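Local coordinates for protein 2''-aminoglycoside nucleotidyltransferase (Klebsiella pneumoniae, PDB 4WQK) that confers resistance to kanamycin, gentamicin and tobramycin by adenylating the 2''-hydroxyl of these antibiotics in a magnesium-dependent nucleotidyl transfer, at residues 4-9 with 41-46; 24-29 with 119-124; 47-52 with 87-92; 63-68 with 79-84. All blocks are in the same frame, centred on the assembly; numbering follows the deposited sequence.

Contact 1 of 4, residues 4-9 with 41-46; sequences TTQVTL and RKHDDI. With MG (magnesium ion), chain B.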
loop_
_atom_site.group_PDB
_atom_site.type_symbol
_atom_site.label_atom_id
_atom_site.label_comp_id
_atom_site.label_asym_id
_atom_site.label_seq_id
_atom_site.Cartn_x
_atom_site.Cartn_y
_atom_site.Cartn_z
ATOM N N THR A 4 -15.954 -6.256 10.987
ATOM C CA THR A 4 -14.579 -5.809 11.166
ATOM C C THR A 4 -13.634 -6.853 10.600
ATOM O O THR A 4 -12.497 -6.972 11.029
ATOM C CB THR A 4 -14.261 -5.569 12.642
ATOM O OG1 THR A 4 -14.531 -6.773 13.374
ATOM C CG2 THR A 4 -15.153 -4.450 13.187
ATOM N N THR A 5 -14.132 -7.622 9.644
ATOM C CA THR A 5 -13.366 -8.696 9.038
ATOM C C THR A 5 -11.989 -8.249 8.542
ATOM O O THR A 5 -10.979 -8.896 8.862
ATOM C CB THR A 5 -14.179 -9.332 7.887
ATOM O OG1 THR A 5 -15.374 -9.867 8.435
ATOM C CG2 THR A 5 -13.415 -10.469 7.192
ATOM N N GLN A 6 -11.885 -7.150 7.786
ATOM C CA GLN A 6 -10.589 -6.761 7.241
ATOM C C GLN A 6 -9.641 -6.290 8.337
ATOM O O GLN A 6 -8.456 -6.592 8.282
ATOM C CB GLN A 6 -10.705 -5.657 6.170
ATOM C CG GLN A 6 -11.210 -6.179 4.864
ATOM C CD GLN A 6 -11.345 -5.081 3.836
ATOM O OE1 GLN A 6 -11.143 -3.899 4.137
ATOM N NE2 GLN A 6 -11.728 -5.463 2.620
ATOM N N VAL A 7 -10.159 -5.556 9.323
ATOM C CA VAL A 7 -9.304 -5.087 10.429
ATOM C C VAL A 7 -8.742 -6.293 11.176
ATOM O O VAL A 7 -7.523 -6.367 11.417
ATOM C CB VAL A 7 -10.063 -4.170 11.410
ATOM C CG1 VAL A 7 -9.250 -3.953 12.699
ATOM C CG2 VAL A 7 -10.323 -2.806 10.753
ATOM N N THR A 8 -9.593 -7.268 11.464
ATOM C CA THR A 8 -9.149 -8.451 12.200
ATOM C C THR A 8 -8.098 -9.189 11.370
ATOM O O THR A 8 -7.057 -9.626 11.897
ATOM C CB THR A 8 -10.322 -9.374 12.518
ATOM O OG1 THR A 8 -11.233 -8.688 13.389
ATOM C CG2 THR A 8 -9.826 -10.620 13.215
ATOM N N LEU A 9 -8.298 -9.273 10.042
ATOM C CA LEU A 9 -7.336 -9.940 9.178
ATOM C C LEU A 9 -6.006 -9.207 9.088
ATOM O O LEU A 9 -4.933 -9.833 9.146
ATOM C CB LEU A 9 -7.942 -10.135 7.776
ATOM C CG LEU A 9 -6.979 -10.821 6.801
ATOM C CD1 LEU A 9 -6.634 -12.240 7.258
ATOM C CD2 LEU A 9 -7.686 -10.875 5.441
ATOM N N ARG A 41 -13.949 4.652 4.537
ATOM C CA ARG A 41 -14.809 4.008 3.550
ATOM C C ARG A 41 -14.581 2.505 3.578
ATOM O O ARG A 41 -13.719 2.013 4.290
ATOM C CB ARG A 41 -14.571 4.561 2.131
ATOM C CG ARG A 41 -13.229 4.215 1.482
ATOM C CD ARG A 41 -13.265 4.613 0.013
ATOM N NE ARG A 41 -11.985 4.499 -0.686
ATOM C CZ ARG A 41 -11.615 3.438 -1.398
ATOM N NH1 ARG A 41 -12.409 2.381 -1.474
ATOM N NH2 ARG A 41 -10.440 3.422 -2.016
ATOM N N LYS A 42 -15.418 1.784 2.847
ATOM C CA LYS A 42 -15.252 0.350 2.676
ATOM C C LYS A 42 -14.185 0.131 1.605
ATOM O O LYS A 42 -14.192 0.780 0.560
ATOM C CB LYS A 42 -16.585 -0.312 2.286
ATOM C CG LYS A 42 -16.528 -1.831 2.198
ATOM C CD LYS A 42 -16.314 -2.463 3.569
ATOM C CE LYS A 42 -15.740 -3.888 3.457
ATOM N NZ LYS A 42 -15.199 -4.374 4.764
ATOM N N HIS A 43 -13.277 -0.796 1.872
ATOM C CA HIS A 43 -12.149 -1.099 0.969
ATOM C C HIS A 43 -12.344 -2.431 0.267
ATOM O O HIS A 43 -12.714 -3.420 0.908
ATOM C CB HIS A 43 -10.846 -1.109 1.761
ATOM C CG HIS A 43 -10.541 0.195 2.410
ATOM N ND1 HIS A 43 -10.123 1.294 1.688
ATOM C CD2 HIS A 43 -10.645 0.598 3.698
ATOM C CE1 HIS A 43 -9.981 2.318 2.511
ATOM N NE2 HIS A 43 -10.268 1.919 3.734
ATOM N N ASP A 44 -12.095 -2.465 -1.045
ATOM C CA ASP A 44 -12.297 -3.674 -1.836
ATOM C C ASP A 44 -11.302 -4.767 -1.448
ATOM O O ASP A 44 -11.593 -5.959 -1.591
ATOM C CB ASP A 44 -12.141 -3.386 -3.341
ATOM C CG ASP A 44 -13.314 -2.622 -3.939
ATOM O OD1 ASP A 44 -14.386 -2.485 -3.296
ATOM O OD2 ASP A 44 -13.147 -2.174 -5.095
ATOM N N ASP A 45 -10.128 -4.348 -0.999
ATOM C CA ASP A 45 -9.087 -5.298 -0.632
ATOM C C ASP A 45 -8.068 -4.657 0.298
ATOM O O ASP A 45 -8.224 -3.496 0.673
ATOM C CB ASP A 45 -8.406 -5.861 -1.883
ATOM C CG ASP A 45 -7.681 -4.810 -2.693
ATOM O OD1 ASP A 45 -7.365 -3.722 -2.181
ATOM O OD2 ASP A 45 -7.438 -5.075 -3.882
ATOM N N ILE A 46 -7.055 -5.427 0.698
ATOM C CA ILE A 46 -5.988 -4.933 1.537
ATOM C C ILE A 46 -4.711 -4.932 0.691
ATOM O O ILE A 46 -4.323 -5.975 0.197
ATOM C CB ILE A 46 -5.760 -5.816 2.766
ATOM C CG1 ILE A 46 -7.026 -5.852 3.634
ATOM C CG2 ILE A 46 -4.621 -5.307 3.622
ATOM C CD1 ILE A 46 -7.101 -7.102 4.460
HETATM MG MG MG B . -6.697 -1.953 -2.776
HETATM O O HOH W 1 -13.308 -2.254 4.371
HETATM O O HOH W 2 -7.504 -1.255 -0.723
HETATM O O HOH W 3 -6.320 0.443 -2.832
HETATM O O HOH W 4 -5.867 -1.136 -4.174
HETATM O O HOH W 5 -8.393 -1.668 -3.782
#

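Contact 2 of 4, residues 24-29 with 119-124; sequences LWIGGG and RPVRCN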
loop_
_atom_site.group_PDB
_atom_site.type_symbol
_atom_site.label_atom_id
_atom_site.label_comp_id
_atom_site.label_asym_id
_atom_site.label_seq_id
_atom_site.Cartn_x
_atom_site.Cartn_y
_atom_site.Cartn_z
ATOM N N LEU A 24 6.139 -5.316 7.014
ATOM C CA LEU A 24 5.177 -5.219 5.924
ATOM C C LEU A 24 4.563 -3.839 6.022
ATOM O O LEU A 24 4.299 -3.362 7.136
ATOM C CB LEU A 24 4.066 -6.271 6.022
ATOM C CG LEU A 24 4.486 -7.749 5.936
ATOM C CD1 LEU A 24 3.246 -8.594 6.258
ATOM C CD2 LEU A 24 5.025 -8.069 4.535
ATOM N N TRP A 25 4.320 -3.228 4.867
ATOM C CA TRP A 25 3.706 -1.892 4.834
ATOM C C TRP A 25 2.304 -1.987 4.272
ATOM O O TRP A 25 2.098 -2.561 3.198
ATOM C CB TRP A 25 4.532 -0.930 3.976
ATOM C CG TRP A 25 5.846 -0.566 4.624
ATOM C CD1 TRP A 25 6.121 0.577 5.315
ATOM C CD2 TRP A 25 7.056 -1.354 4.622
ATOM N NE1 TRP A 25 7.423 0.536 5.799
ATOM C CE2 TRP A 25 8.006 -0.640 5.401
ATOM C CE3 TRP A 25 7.408 -2.586 4.056
ATOM C CZ2 TRP A 25 9.314 -1.105 5.600
ATOM C CZ3 TRP A 25 8.712 -3.059 4.285
ATOM C CH2 TRP A 25 9.625 -2.314 5.048
ATOM N N ILE A 26 1.347 -1.440 4.999
ATOM C CA ILE A 26 0.017 -1.257 4.394
ATOM C C ILE A 26 0.116 -0.234 3.303
ATOM O O ILE A 26 0.745 0.819 3.470
ATOM C CB ILE A 26 -1.004 -0.810 5.463
ATOM C CG1 ILE A 26 -0.954 -1.741 6.686
ATOM C CG2 ILE A 26 -2.429 -0.648 4.873
ATOM C CD1 ILE A 26 -1.312 -3.108 6.348
ATOM N N GLY A 27 -0.550 -0.524 2.165
ATOM C CA GLY A 27 -0.565 0.350 0.998
ATOM C C GLY A 27 -1.965 0.809 0.631
ATOM O O GLY A 27 -2.931 0.443 1.309
ATOM N N GLY A 28 -2.072 1.627 -0.408
ATOM C CA GLY A 28 -3.362 1.925 -0.984
ATOM C C GLY A 28 -4.345 2.548 0.004
ATOM O O GLY A 28 -3.965 3.317 0.879
ATOM N N GLY A 29 -5.624 2.227 -0.164
ATOM C CA GLY A 29 -6.679 2.894 0.558
ATOM C C GLY A 29 -6.562 2.648 2.052
ATOM O O GLY A 29 -6.827 3.531 2.866
ATOM N N ARG A 119 -3.719 -0.211 16.832
ATOM C CA ARG A 119 -2.455 -0.907 16.571
ATOM C C ARG A 119 -1.593 -0.028 15.691
ATOM O O ARG A 119 -1.994 0.300 14.561
ATOM C CB ARG A 119 -2.690 -2.221 15.812
ATOM C CG ARG A 119 -1.407 -3.063 15.699
ATOM C CD ARG A 119 -1.542 -4.060 14.591
ATOM N NE ARG A 119 -0.622 -5.198 14.716
ATOM C CZ ARG A 119 0.678 -5.177 14.468
ATOM N NH1 ARG A 119 1.300 -4.061 14.080
ATOM N NH2 ARG A 119 1.370 -6.305 14.614
ATOM N N PRO A 120 -0.388 0.311 16.140
ATOM C CA PRO A 120 0.527 0.988 15.200
ATOM C C PRO A 120 0.909 0.077 14.049
ATOM O O PRO A 120 1.120 -1.148 14.226
ATOM C CB PRO A 120 1.747 1.330 16.063
ATOM C CG PRO A 120 1.196 1.311 17.491
ATOM C CD PRO A 120 0.227 0.116 17.457
ATOM N N VAL A 121 0.994 0.655 12.845
ATOM C CA VAL A 121 1.305 -0.106 11.647
ATOM C C VAL A 121 2.229 0.673 10.756
ATOM O O VAL A 121 2.108 1.903 10.627
ATOM C CB VAL A 121 0.060 -0.509 10.803
ATOM C CG1 VAL A 121 -0.924 -1.349 11.625
ATOM C CG2 VAL A 121 -0.695 0.748 10.218
ATOM N N ARG A 122 3.156 -0.040 10.145
ATOM C CA ARG A 122 3.907 0.525 9.023
ATOM C C ARG A 122 2.975 0.735 7.830
ATOM O O ARG A 122 2.174 -0.119 7.486
ATOM C CB ARG A 122 5.074 -0.382 8.652
ATOM C CG ARG A 122 6.195 -0.463 9.716
ATOM C CD ARG A 122 7.409 -1.170 9.155
ATOM N NE ARG A 122 8.563 -1.170 10.076
ATOM C CZ ARG A 122 8.894 -2.202 10.845
ATOM N NH1 ARG A 122 8.196 -3.337 10.820
ATOM N NH2 ARG A 122 9.986 -2.114 11.616
ATOM N N CYS A 123 3.211 1.842 7.132
ATOM C CA CYS A 123 2.459 2.097 5.922
ATOM C C CYS A 123 3.291 2.894 4.958
ATOM O O CYS A 123 4.188 3.627 5.336
ATOM C CB CYS A 123 1.145 2.797 6.254
ATOM S SG CYS A 123 1.261 4.101 7.518
ATOM N N ASN A 124 2.976 2.701 3.669
ATOM C CA ASN A 124 3.727 3.421 2.659
ATOM C C ASN A 124 3.534 4.931 2.857
ATOM O O ASN A 124 2.510 5.382 3.399
ATOM C CB ASN A 124 3.274 2.987 1.263
ATOM C CG ASN A 124 3.696 1.579 0.964
ATOM O OD1 ASN A 124 2.878 0.712 0.667
ATOM N ND2 ASN A 124 5.000 1.325 1.068
HETATM O O HOH W 6 5.752 -4.196 9.783
HETATM O O HOH W 7 1.928 -2.743 8.375
#

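Contact 3 of 4, residues 47-52 with 87-92; sequences DLTFPG and DCEPAW. With MG (magnesium ion), chain B; GOL (glycerol), chain L.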
loop_
_atom_site.group_PDB
_atom_site.type_symbol
_atom_site.label_atom_id
_atom_site.label_comp_id
_atom_site.label_asym_id
_atom_site.label_seq_id
_atom_site.Cartn_x
_atom_site.Cartn_y
_atom_site.Cartn_z
ATOM N N ASP A 47 -4.078 -3.777 0.546
ATOM C CA ASP A 47 -2.817 -3.691 -0.206
ATOM C C ASP A 47 -1.637 -3.781 0.739
ATOM O O ASP A 47 -1.594 -3.095 1.772
ATOM C CB ASP A 47 -2.756 -2.402 -1.007
ATOM C CG ASP A 47 -3.897 -2.326 -2.032
ATOM O OD1 ASP A 47 -3.763 -2.834 -3.152
ATOM O OD2 ASP A 47 -4.970 -1.798 -1.718
ATOM N N LEU A 48 -0.668 -4.622 0.375
ATOM C CA LEU A 48 0.530 -4.784 1.198
ATOM C C LEU A 48 1.756 -4.628 0.351
ATOM O O LEU A 48 1.803 -5.094 -0.792
ATOM C CB LEU A 48 0.605 -6.187 1.834
ATOM C CG LEU A 48 -0.551 -6.572 2.755
ATOM C CD1 LEU A 48 -0.492 -8.054 3.127
ATOM C CD2 LEU A 48 -0.509 -5.707 4.040
ATOM N N THR A 49 2.772 -4.009 0.948
ATOM C CA THR A 49 4.088 -3.929 0.339
ATOM C C THR A 49 5.029 -4.789 1.202
ATOM O O THR A 49 5.062 -4.649 2.421
ATOM C CB THR A 49 4.571 -2.483 0.274
ATOM O OG1 THR A 49 3.664 -1.708 -0.529
ATOM C CG2 THR A 49 5.948 -2.430 -0.374
ATOM N N PHE A 50 5.794 -5.670 0.559
ATOM C CA PHE A 50 6.593 -6.661 1.310
ATOM C C PHE A 50 8.042 -6.689 0.787
ATOM O O PHE A 50 8.276 -6.405 -0.386
ATOM C CB PHE A 50 5.986 -8.075 1.185
ATOM C CG PHE A 50 5.973 -8.610 -0.230
ATOM C CD1 PHE A 50 4.903 -8.339 -1.132
ATOM C CD2 PHE A 50 7.037 -9.381 -0.713
ATOM C CE1 PHE A 50 4.890 -8.804 -2.438
ATOM C CE2 PHE A 50 7.016 -9.846 -2.018
ATOM C CZ PHE A 50 5.953 -9.576 -2.888
ATOM N N PRO A 51 8.993 -7.097 1.644
ATOM C CA PRO A 51 10.372 -7.261 1.157
ATOM C C PRO A 51 10.458 -8.326 0.068
ATOM O O PRO A 51 10.146 -9.504 0.297
ATOM C CB PRO A 51 11.134 -7.688 2.422
ATOM C CG PRO A 51 10.334 -7.101 3.530
ATOM C CD PRO A 51 8.884 -7.273 3.108
ATOM N N GLY A 52 10.898 -7.922 -1.109
ATOM C CA GLY A 52 10.826 -8.806 -2.267
ATOM C C GLY A 52 11.570 -10.106 -2.082
ATOM O O GLY A 52 11.174 -11.170 -2.602
ATOM N N ASP A 87 -3.633 -7.576 -2.025
ATOM C CA ASP A 87 -2.967 -7.113 -3.266
ATOM C C ASP A 87 -1.538 -6.762 -2.878
ATOM O O ASP A 87 -1.314 -5.743 -2.230
ATOM C CB ASP A 87 -3.732 -5.911 -3.823
ATOM C CG ASP A 87 -3.138 -5.347 -5.106
ATOM O OD1 ASP A 87 -2.064 -5.779 -5.537
ATOM O OD2 ASP A 87 -3.784 -4.428 -5.674
ATOM N N CYS A 88 -0.593 -7.630 -3.233
ATOM C CA CYS A 88 0.722 -7.597 -2.642
ATOM C C CYS A 88 1.803 -7.179 -3.646
ATOM O O CYS A 88 1.861 -7.751 -4.732
ATOM C CB CYS A 88 1.062 -8.985 -2.102
ATOM S SG CYS A 88 -0.044 -9.536 -0.807
ATOM N N GLU A 89 2.626 -6.185 -3.302
ATOM C CA GLU A 89 3.712 -5.807 -4.197
ATOM C C GLU A 89 5.057 -5.739 -3.469
ATOM O O GLU A 89 5.126 -5.349 -2.292
ATOM C CB GLU A 89 3.411 -4.469 -4.880
ATOM C CG GLU A 89 3.299 -3.272 -3.987
ATOM C CD GLU A 89 3.214 -1.963 -4.801
ATOM O OE1 GLU A 89 3.848 -1.879 -5.861
ATOM O OE2 GLU A 89 2.508 -1.034 -4.394
ATOM N N PRO A 90 6.124 -6.124 -4.170
ATOM C CA PRO A 90 7.448 -6.140 -3.528
ATOM C C PRO A 90 8.078 -4.755 -3.450
ATOM O O PRO A 90 7.834 -3.863 -4.294
ATOM C CB PRO A 90 8.283 -7.029 -4.453
ATOM C CG PRO A 90 7.646 -6.821 -5.820
ATOM C CD PRO A 90 6.144 -6.733 -5.510
ATOM N N ALA A 91 8.911 -4.598 -2.421
ATOM C CA ALA A 91 9.858 -3.489 -2.342
ATOM C C ALA A 91 11.231 -4.122 -2.152
ATOM O O ALA A 91 11.350 -5.216 -1.605
ATOM C CB ALA A 91 9.525 -2.555 -1.213
ATOM N N TRP A 92 12.256 -3.413 -2.618
ATOM C CA TRP A 92 13.618 -3.986 -2.685
ATOM C C TRP A 92 14.597 -3.132 -1.898
ATOM O O TRP A 92 14.499 -1.899 -1.888
ATOM C CB TRP A 92 14.061 -4.125 -4.148
ATOM C CG TRP A 92 13.084 -4.992 -4.925
ATOM C CD1 TRP A 92 12.052 -4.556 -5.713
ATOM C CD2 TRP A 92 13.055 -6.418 -4.948
ATOM N NE1 TRP A 92 11.359 -5.647 -6.198
ATOM C CE2 TRP A 92 11.961 -6.795 -5.759
ATOM C CE3 TRP A 92 13.829 -7.415 -4.340
ATOM C CZ2 TRP A 92 11.636 -8.146 -5.993
ATOM C CZ3 TRP A 92 13.519 -8.741 -4.570
ATOM C CH2 TRP A 92 12.430 -9.094 -5.402
HETATM MG MG MG B . -6.697 -1.953 -2.776
HETATM C C1 GOL L . -1.649 -1.142 -7.935
HETATM O O1 GOL L . -0.834 -1.661 -8.959
HETATM C C2 GOL L . -0.991 -1.542 -6.621
HETATM O O2 GOL L . 0.072 -0.665 -6.264
HETATM C C3 GOL L . -2.047 -1.596 -5.535
HETATM O O3 GOL L . -1.690 -2.646 -4.666
HETATM O O HOH W 8 1.062 -1.844 -1.862
HETATM O O HOH W 3 -6.320 0.443 -2.832
HETATM O O HOH W 4 -5.867 -1.136 -4.174
HETATM O O HOH W 5 -8.393 -1.668 -3.782
HETATM O O HOH W 2 -7.504 -1.255 -0.723
#

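Contact 4 of 4, residues 63-68 with 79-84; sequences EMLGGR and AEIGDE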
loop_
_atom_site.group_PDB
_atom_site.type_symbol
_atom_site.label_atom_id
_atom_site.label_comp_id
_atom_site.label_asym_id
_atom_site.label_seq_id
_atom_site.Cartn_x
_atom_site.Cartn_y
_atom_site.Cartn_z
ATOM N N GLU A 63 -0.650 -18.860 3.835
ATOM C CA GLU A 63 -1.037 -20.268 3.936
ATOM C C GLU A 63 -1.419 -20.644 5.364
ATOM O O GLU A 63 -2.338 -21.436 5.569
ATOM C CB GLU A 63 0.094 -21.160 3.424
ATOM C CG GLU A 63 0.315 -20.990 1.917
ATOM C CD GLU A 63 1.620 -21.591 1.422
ATOM O OE1 GLU A 63 2.091 -22.587 2.020
ATOM O OE2 GLU A 63 2.175 -21.064 0.425
ATOM N N MET A 64 -0.692 -20.112 6.346
ATOM C CA MET A 64 -0.942 -20.449 7.735
ATOM C C MET A 64 -2.329 -19.952 8.146
ATOM O O MET A 64 -3.009 -20.576 8.963
ATOM C CB MET A 64 0.158 -19.835 8.611
ATOM C CG MET A 64 0.167 -20.312 10.024
ATOM S SD MET A 64 0.265 -18.954 11.152
ATOM C CE MET A 64 -1.432 -18.511 10.962
ATOM N N LEU A 65 -2.747 -18.847 7.558
ATOM C CA LEU A 65 -4.061 -18.240 7.820
ATOM C C LEU A 65 -5.176 -18.864 6.971
ATOM O O LEU A 65 -6.339 -18.422 7.011
ATOM C CB LEU A 65 -3.963 -16.739 7.564
ATOM C CG LEU A 65 -3.177 -15.960 8.605
ATOM C CD1 LEU A 65 -3.129 -14.505 8.208
ATOM C CD2 LEU A 65 -3.803 -16.100 9.989
ATOM N N GLY A 66 -4.828 -19.880 6.195
ATOM C CA GLY A 66 -5.810 -20.669 5.452
ATOM C C GLY A 66 -6.094 -20.156 4.051
ATOM O O GLY A 66 -7.037 -20.605 3.398
ATOM N N GLY A 67 -5.255 -19.248 3.571
ATOM C CA GLY A 67 -5.431 -18.697 2.240
ATOM C C GLY A 67 -4.481 -19.263 1.202
ATOM O O GLY A 67 -3.755 -20.249 1.427
ATOM N N ARG A 68 -4.460 -18.611 0.049
ATOM C CA ARG A 68 -3.674 -19.097 -1.071
ATOM C C ARG A 68 -3.307 -17.942 -1.979
ATOM O O ARG A 68 -3.975 -16.905 -1.977
ATOM C CB ARG A 68 -4.449 -20.163 -1.842
ATOM C CG ARG A 68 -5.742 -19.653 -2.425
ATOM C CD ARG A 68 -6.489 -20.746 -3.198
ATOM N NE ARG A 68 -5.738 -21.208 -4.366
ATOM C CZ ARG A 68 -5.736 -20.587 -5.547
ATOM N NH1 ARG A 68 -6.417 -19.451 -5.704
ATOM N NH2 ARG A 68 -5.030 -21.077 -6.560
ATOM N N ALA A 79 -3.539 -12.536 -3.284
ATOM C CA ALA A 79 -3.856 -13.683 -2.441
ATOM C C ALA A 79 -5.263 -13.540 -1.895
ATOM O O ALA A 79 -5.808 -12.427 -1.810
ATOM C CB ALA A 79 -2.877 -13.780 -1.300
ATOM N N GLU A 80 -5.891 -14.668 -1.578
ATOM C CA GLU A 80 -7.182 -14.612 -0.908
ATOM C C GLU A 80 -7.104 -15.366 0.404
ATOM O O GLU A 80 -6.476 -16.410 0.498
ATOM C CB GLU A 80 -8.321 -15.177 -1.781
ATOM C CG GLU A 80 -8.180 -16.615 -2.185
ATOM C CD GLU A 80 -9.405 -17.118 -2.937
ATOM O OE1 GLU A 80 -9.764 -16.527 -3.986
ATOM O OE2 GLU A 80 -10.021 -18.101 -2.458
ATOM N N ILE A 81 -7.725 -14.800 1.426
ATOM C CA ILE A 81 -7.883 -15.481 2.711
ATOM C C ILE A 81 -9.362 -15.344 3.039
ATOM O O ILE A 81 -9.850 -14.238 3.255
ATOM C CB ILE A 81 -7.004 -14.840 3.798
ATOM C CG1 ILE A 81 -5.521 -14.839 3.390
ATOM C CG2 ILE A 81 -7.235 -15.529 5.170
ATOM C CD1 ILE A 81 -4.637 -14.082 4.391
ATOM N N GLY A 82 -10.081 -16.459 3.018
ATOM C CA GLY A 82 -11.523 -16.427 3.161
ATOM C C GLY A 82 -12.131 -15.617 2.028
ATOM O O GLY A 82 -11.809 -15.847 0.856
ATOM N N ASP A 83 -12.948 -14.630 2.376
ATOM C CA ASP A 83 -13.621 -13.796 1.383
ATOM C C ASP A 83 -12.814 -12.544 1.065
ATOM O O ASP A 83 -13.271 -11.691 0.304
ATOM C CB ASP A 83 -15.014 -13.381 1.873
ATOM C CG ASP A 83 -15.976 -14.542 1.954
ATOM O OD1 ASP A 83 -15.913 -15.432 1.072
ATOM O OD2 ASP A 83 -16.811 -14.551 2.889
ATOM N N GLU A 84 -11.619 -12.421 1.643
ATOM C CA GLU A 84 -10.833 -11.200 1.476
ATOM C C GLU A 84 -9.638 -11.349 0.542
ATOM O O GLU A 84 -9.023 -12.396 0.453
ATOM C CB GLU A 84 -10.349 -10.665 2.846
ATOM C CG GLU A 84 -11.465 -10.379 3.854
ATOM C CD GLU A 84 -12.445 -9.316 3.387
ATOM O OE1 GLU A 84 -12.086 -8.471 2.534
ATOM O OE2 GLU A 84 -13.597 -9.329 3.867
HETATM O O HOH W 9 -9.220 -19.049 2.408
#

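Contact 1 of 4, residues 4-9 with 41-46
Q6 carries the polar side of this contact, reaching from the first turn of helix 5-19 to the backbone of the loop that leads into strand 46-51. Its NE2 donates to H43 O at 2.8 Å with an N-H...O angle of 159°; the donor sits above the carbonyl plane of H43, while the carbonyl oxygen lies close to the plane of the Q6 amide. With chi2 at 179° the chain is stretched straight out from the helix and crosses the H43 side chain at about a right angle, amide and imidazole nearly coplanar (25°), with Q6 OE1 3.7 Å from H43 CB. Water then ties the same groups together: one molecule donates to Q6 OE1 at 2.7 Å and accepts from K42 NZ and H43 N. Beyond the two segments Q6 NE2 also donates to E84, Q6 OE1 accepts from W30, and H43 NE2 is held by D33.

The apolar part is small: L9 CD2 rests against I46 CD1 at 3.9 Å, the two side chains crossing at a slant.

Metal binding begins where the loop turns into the strand. D45 OD1 coordinates a magnesium ion at 2.0 Å, and D47 supplies another protein ligand. Both ends of the buried Q6 amide are thus engaged, which fixes its flip and ties the helix to the backbone two residues before a magnesium ligand.

Contact 2 of 4, residues 24-29 with 119-124
L24 meets R122 through its backbone: L24 O lies 3.4 Å from R122 CB, and one water donates to both L24 O and R122 O. A second water accepts from L24 N and from R122 NH1, lying in the guanidinium plane. At W25 the indole takes the arginine chain over one face. R122 CB stands 3.9 Å from the centroid of the five-membered ring, and the extended chain (chi2 -169°) runs on across it, so that CD comes within 3.8 Å of W25 CE2. C123 O approaches the indole at its edge, 3.6 Å from W25 CD1. The polar ends are held from the 94-178 domain too, W25 NE1 by P109 O and R122 NE by E110 O.

I26 forms the single beta bridge, with C123: I26 N donates to R122 O at 2.9 Å, and N124 N to I26 O at 2.9 Å. This short backbone pairing joins the N-terminal domain, with its nucleotidyltransferase fold, to the C-terminal domain; kanamycin binds in the cleft between the two. I26 CG1 lies 4.3 Å from V121 CG2. At G27 the CA lies 3.5 Å from N124 OD1, an oxygen that accepts a hydrogen bond from T49 OG1.

Contact 3 of 4, residues 47-52 with 87-92
D47 and D87 bring two carboxylate oxygens together, D47 OD1 and D87 OD2 being 3.0 Å apart. Neither donates to the other: both bind the same magnesium ion. The side chains lie side by side and point the same way, their carboxylate planes 54° apart. D47 OD2 meanwhile binds a second magnesium at 2.0 Å, completed in part by D45, so D47 bridges the two ions. D87 is the inferred proton acceptor. A glycerol hydroxyl, O3, donates to D47 OD1 at 2.6 Å.

Behind the metals, strands 46-51 and 84-93 run parallel at the centre of the sheet of the nucleotidyltransferase fold, joined by five backbone hydrogen bonds from L48 N to D87 O through to G52 N to A91 O. The aspartates share a sheet face with T49, E89 and A91. There a water donates to both T49 OG1 and E89 OE2, T49 OG1 is also hydrogen-bonded to N124 OD1, and T49 CG2 packs on A91 CB at 3.7 Å.

On the face of L48 and C88, F50 takes chi1 of 63°, which turns its ring over the neighbouring strand. P90 CA lies 3.8 Å from the ring centroid, over the face, a CH-pi contact. G52 CA makes another, 3.6 Å from the centroid of the six-membered ring of W92.

Contact 4 of 4, residues 63-68 with 79-84
A Schellman motif ends helix 55-64, and the chain leaving it enters an antiparallel pairing with strand 76-81. G66 takes positive phi (91°) at the helix end. Two residues on, R68 and E80 form a hydrogen-bonded pair: R68 N donates to E80 O at 3.0 Å, and E80 N donates to R68 O at 3.0 Å, both nearly straight on to the carbonyl oxygen. Their side chains leave the sheet on one face and run alongside, with R68 CG against E80 CG at 3.9 Å. The charged ends are not in contact, and guanidinium and carboxylate stand almost perpendicular, 89° between planes.

G67 CA comes to 3.1 Å from E80 O and packs against I81 CG1. The isoleucine does the apolar work: I81 CD1 meets L65 CD1 at 4.1 Å, while I81 CG2 lies 3.5 Å from L65 O. A water links the turns, donating to G66 O and accepting from G82 N; G82 lies in the type II' turn from I81 to E84.

Helix 5-19 covers the apolar patch, with I13 touching L65 and L9 touching I81, and strand 84-93 returns alongside strand 76-81.

Contact 2 is the buried one, near the chain's centre; contacts 1 and 3 are partly buried and contact 4 lies at the surface. Contacts 2, 3 and 4 all reach the same mixed sheet: strand 46-51 lies between strands 25-27 and 84-93, and strand 76-81 flanks the latter. Only contact 2 spans both domains. Contacts 1 and 3 meet at the metal site, where I46 O probably accepts from D87 N, and divide the magnesium ligands D45, D47 and D87. Contact 4 makes do with glycines, one bridged pair and a small apolar patch, yet it meets contact 1 where E84 takes a probable hydrogen bond from Q6 and packs with L9 of helix 5-19.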